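Long-range contacts in ABC transporter sugar binding protein (Xanthomonas axonopodis pv. citri, PDB 3UOR), which probably binds maltose or a related sugar in the periplasm and hands it to an ABC transporter for uptake: residues W93-A98 with T371-E376; D101-M106 with T134-P139. All coordinates share one frame; numbering follows the deposited sequence.

Contact 1 of 2, residues W93-A98 with T371-E376; sequences WLPEFA and TPKVLE
P95 and E96, early in helix 94-99, lie against an inverse gamma turn centred on K373, in the loop that ends at E376, the N-cap of helix 377-394. The turn is closed by a weak bond from V374 N to P372 O. The closest pair of CA atoms is that of E96 and L375, 5.0 Å apart. The proline ring meets the turn with its outer carbons: P95 CB sits 3.7 Å from K373 O, and P95 CG lies 3.9 Å from K373 CB, the two side chains crossing at about a right angle. Past the turn, P95 CB also approaches L375 N, at 4.2 Å. The second touch is between E96 and L375, where E96 CG is 4.0 Å from L375 CD1. With CG anti to the backbone N (chi1 179°), E96 runs out fully extended, laying its methylenes beside the leucine while the carboxylate travels on to H71, where OE1 is hydrogen-bonded to NE2. Of the K373 side chain it is CB that touches; bent at chi2, the chain then leads its amine off to L130 O, with a long, weak ion pair to D127. V374 turns away from the helix, onto L209 and D213. The join is therefore a small van der Waals fit of about 200 Å², weak and non-directional, partly of carbon against a peptide oxygen, while E96 OE1 and K373 NZ make their directional bonds to H71 and L130, outside the two segments.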
# COMPACT_ATOMS: atom_id res chain seq x y z
N TRP A 93 -1.38 10.91 2.15
CA TRP A 93 -2.00 12.21 2.38
C TRP A 93 -1.53 12.89 3.66
O TRP A 93 -1.69 14.09 3.81
CB TRP A 93 -3.52 12.07 2.43
CG TRP A 93 -4.13 11.67 1.15
CD1 TRP A 93 -3.47 11.32 0.01
CD2 TRP A 93 -5.53 11.57 0.85
NE1 TRP A 93 -4.37 11.00 -0.98
CE2 TRP A 93 -5.64 11.15 -0.49
CE3 TRP A 93 -6.69 11.79 1.58
CZ2 TRP A 93 -6.87 10.95 -1.10
CZ3 TRP A 93 -7.90 11.60 0.98
CH2 TRP A 93 -7.98 11.18 -0.36
N LEU A 94 -0.98 12.13 4.60
CA LEU A 94 -0.57 12.69 5.89
C LEU A 94 0.35 13.91 5.79
O LEU A 94 0.11 14.91 6.46
CB LEU A 94 0.11 11.63 6.76
CG LEU A 94 -0.60 11.14 8.01
CD1 LEU A 94 -2.01 10.71 7.67
CD2 LEU A 94 0.18 9.99 8.59
N PRO A 95 1.43 13.82 4.97
CA PRO A 95 2.38 14.93 4.95
C PRO A 95 1.71 16.23 4.58
O PRO A 95 2.03 17.27 5.14
CB PRO A 95 3.37 14.51 3.86
CG PRO A 95 3.35 13.03 3.92
CD PRO A 95 1.90 12.68 4.16
N GLU A 96 0.75 16.18 3.66
CA GLU A 96 0.03 17.37 3.28
C GLU A 96 -0.81 17.94 4.42
O GLU A 96 -0.70 19.12 4.74
CB GLU A 96 -0.86 17.12 2.06
CG GLU A 96 -1.64 18.37 1.64
CD GLU A 96 -2.35 18.21 0.31
OE1 GLU A 96 -2.22 17.13 -0.30
OE2 GLU A 96 -3.02 19.17 -0.12
N PHE A 97 -1.65 17.11 5.03
CA PHE A 97 -2.48 17.61 6.12
C PHE A 97 -1.66 17.99 7.35
O PHE A 97 -2.05 18.87 8.12
CB PHE A 97 -3.65 16.67 6.41
CG PHE A 97 -4.67 16.66 5.31
CD1 PHE A 97 -5.77 17.50 5.36
CD2 PHE A 97 -4.50 15.85 4.20
CE1 PHE A 97 -6.70 17.52 4.32
CE2 PHE A 97 -5.43 15.86 3.15
CZ PHE A 97 -6.53 16.70 3.21
N ALA A 98 -0.51 17.34 7.53
CA ALA A 98 0.38 17.70 8.63
C ALA A 98 1.01 19.06 8.39
O ALA A 98 1.01 19.93 9.27
CB ALA A 98 1.46 16.64 8.81
N THR A 371 7.25 5.46 1.61
CA THR A 371 7.73 6.27 0.48
C THR A 371 8.13 7.63 1.02
O THR A 371 7.68 8.01 2.11
CB THR A 371 6.63 6.43 -0.58
OG1 THR A 371 5.35 6.54 0.09
CG2 THR A 371 6.59 5.23 -1.49
N PRO A 372 8.96 8.40 0.27
CA PRO A 372 9.40 9.70 0.78
C PRO A 372 8.20 10.56 1.18
O PRO A 372 7.22 10.55 0.48
CB PRO A 372 10.16 10.30 -0.41
CG PRO A 372 10.71 9.09 -1.10
CD PRO A 372 9.61 8.07 -1.01
N LYS A 373 8.27 11.24 2.32
CA LYS A 373 7.09 11.91 2.86
C LYS A 373 6.95 13.35 2.37
O LYS A 373 6.96 14.28 3.17
CB LYS A 373 7.08 11.89 4.39
CG LYS A 373 6.75 10.54 5.00
CD LYS A 373 8.00 9.97 5.63
CE LYS A 373 7.68 8.98 6.72
NZ LYS A 373 8.50 9.34 7.90
N VAL A 374 6.81 13.51 1.06
CA VAL A 374 6.54 14.81 0.48
C VAL A 374 5.13 14.88 -0.08
O VAL A 374 4.59 13.92 -0.63
CB VAL A 374 7.54 15.16 -0.62
CG1 VAL A 374 8.95 15.19 -0.03
CG2 VAL A 374 7.46 14.14 -1.77
N LEU A 375 4.54 16.03 0.11
CA LEU A 375 3.22 16.36 -0.39
C LEU A 375 3.08 16.01 -1.89
O LEU A 375 2.03 15.52 -2.33
CB LEU A 375 3.05 17.86 -0.14
CG LEU A 375 1.85 18.64 -0.54
CD1 LEU A 375 1.83 19.86 0.35
CD2 LEU A 375 2.00 19.01 -2.00
N GLU A 376 4.14 16.19 -2.67
CA GLU A 376 4.05 15.93 -4.11
C GLU A 376 4.32 14.49 -4.55
O GLU A 376 4.44 14.20 -5.75
CB GLU A 376 4.87 16.96 -4.91
CG GLU A 376 6.18 17.37 -4.29
CD GLU A 376 6.05 18.36 -3.11
OE1 GLU A 376 5.77 19.56 -3.30
OE2 GLU A 376 6.30 17.92 -1.98

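Contact 2 of 2, residues D101-M106 with T134-P139; sequences DTLEPM and TLYGVP
From L103 to M106 the chain runs nearly perpendicular, at 96°, to the T134-G137 backbone, with P105 and Y136 nearest at 4.9 Å between CA atoms. M106 N gives a nearly straight hydrogen bond (170°) to L135 O at 2.8 Å, arriving 34° off the carbonyl plane. The same oxygen receives a CA-H...O contact from P105 CA at 3.4 Å. One water links the backbones again, hydrogen-bonded to E104 O at 2.8 Å and to Y136 O at 2.6 Å. L103 borders the tyrosine: its carbonyl O sits at the ring edge, near the ring plane, 3.5 Å from Y136 CE1, while L103 CB packs 3.7 Å from Y136 CD1. L103 CD1 reaches on to Y136 CB. M106 places CB against L135 CD2 and CG against the Y136-G137 peptide, 3.6 Å from G137 N; bends at chi2 and chi3 then carry the rest of the chain away. Backbone bonds from E104 to I307 and from V138 to L305 tie both segments to strand 303-307, and E104 OE1 pairs with K314. One direct backbone bond, probably helped by the water, thus holds the crossing, and the apolar side chains pack beside it.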
# COMPACT_ATOMS: atom_id res chain seq x y z
N ASP A 101 -0.83 21.95 8.99
CA ASP A 101 -1.11 22.08 10.42
C ASP A 101 -2.57 21.80 10.81
O ASP A 101 -3.14 22.47 11.66
CB ASP A 101 -0.67 23.47 10.94
CG ASP A 101 -0.68 23.56 12.46
OD1 ASP A 101 -0.32 22.57 13.14
OD2 ASP A 101 -1.05 24.64 12.99
N THR A 102 -3.18 20.78 10.21
CA THR A 102 -4.55 20.42 10.57
C THR A 102 -4.60 19.21 11.50
O THR A 102 -5.68 18.82 11.98
CB THR A 102 -5.37 20.04 9.33
OG1 THR A 102 -4.80 18.86 8.72
CG2 THR A 102 -5.38 21.19 8.33
N LEU A 103 -3.46 18.58 11.74
CA LEU A 103 -3.50 17.28 12.38
C LEU A 103 -3.01 17.34 13.82
O LEU A 103 -1.96 17.94 14.10
CB LEU A 103 -2.67 16.25 11.61
CG LEU A 103 -3.09 15.91 10.18
CD1 LEU A 103 -2.14 14.86 9.61
CD2 LEU A 103 -4.52 15.41 10.14
N GLU A 104 -3.75 16.71 14.72
CA GLU A 104 -3.37 16.66 16.12
C GLU A 104 -2.19 15.73 16.30
O GLU A 104 -2.24 14.57 15.87
CB GLU A 104 -4.55 16.14 16.93
CG GLU A 104 -4.23 15.94 18.40
CD GLU A 104 -4.28 17.25 19.18
OE1 GLU A 104 -4.67 18.29 18.61
OE2 GLU A 104 -3.94 17.22 20.38
N PRO A 105 -1.11 16.21 16.95
CA PRO A 105 0.01 15.31 17.27
C PRO A 105 -0.49 14.14 18.11
O PRO A 105 -1.22 14.35 19.07
CB PRO A 105 0.94 16.18 18.10
CG PRO A 105 0.59 17.61 17.69
CD PRO A 105 -0.89 17.58 17.45
N MET A 106 -0.09 12.92 17.75
CA MET A 106 -0.66 11.74 18.35
C MET A 106 0.21 11.15 19.45
O MET A 106 -0.27 10.32 20.22
CB MET A 106 -0.90 10.67 17.29
CG MET A 106 -2.06 10.96 16.38
SD MET A 106 -3.60 10.82 17.29
CE MET A 106 -3.92 12.53 17.47
N THR A 134 7.52 13.89 13.92
CA THR A 134 6.33 14.05 14.75
C THR A 134 5.21 13.10 14.31
O THR A 134 4.90 13.01 13.13
CB THR A 134 5.82 15.52 14.73
OG1 THR A 134 6.84 16.38 15.27
CG2 THR A 134 4.57 15.67 15.59
N LEU A 135 4.60 12.40 15.26
CA LEU A 135 3.55 11.43 14.94
C LEU A 135 2.23 12.14 14.71
O LEU A 135 1.72 12.84 15.59
CB LEU A 135 3.41 10.40 16.07
CG LEU A 135 2.47 9.22 15.78
CD1 LEU A 135 3.09 8.31 14.75
CD2 LEU A 135 2.12 8.42 17.04
N TYR A 136 1.63 11.92 13.54
CA TYR A 136 0.36 12.60 13.21
C TYR A 136 -0.81 11.68 12.94
O TYR A 136 -1.88 12.14 12.56
CB TYR A 136 0.55 13.52 12.01
CG TYR A 136 1.30 14.79 12.36
CD1 TYR A 136 0.68 15.79 13.10
CD2 TYR A 136 2.60 14.99 11.94
CE1 TYR A 136 1.36 16.97 13.41
CE2 TYR A 136 3.28 16.16 12.25
CZ TYR A 136 2.66 17.14 12.99
OH TYR A 136 3.34 18.30 13.30
N GLY A 137 -0.63 10.38 13.09
CA GLY A 137 -1.73 9.46 12.90
C GLY A 137 -1.43 8.13 13.59
O GLY A 137 -0.35 7.93 14.15
N VAL A 138 -2.39 7.21 13.52
CA VAL A 138 -2.15 5.83 13.94
C VAL A 138 -2.53 4.95 12.76
O VAL A 138 -3.59 5.13 12.17
CB VAL A 138 -3.00 5.46 15.19
CG1 VAL A 138 -2.81 3.99 15.56
CG2 VAL A 138 -2.64 6.36 16.37
N PRO A 139 -1.64 4.00 12.39
CA PRO A 139 -1.97 3.16 11.24
C PRO A 139 -3.26 2.42 11.50
O PRO A 139 -3.41 1.87 12.58
CB PRO A 139 -0.79 2.17 11.19
CG PRO A 139 0.32 2.85 11.90
CD PRO A 139 -0.34 3.66 12.99
O HOH W 1 -3.76 13.07 14.10

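In the fold
Helix 94-99 joins the two contacts, whose centres are 12 Å apart: 371-376 lies against it in contact 1, while contact 2 begins where the chain leaves it through the Schellman motif at D101. F97 O probably accepts a hydrogen bond from T102 OG1, and A98 CB packs on Y136 CD2, so both segments of contact 2 touch the helix. In sequence, contact 2 is nested within the loop closed by contact 1. Both are partly buried, but contact 1 includes the exposed L375, whereas none of the touching residues of contact 2 is exposed. Chemistry follows place: loop meets helix by van der Waals contact, whereas in contact 2, next to the sheet, peptide groups pair across.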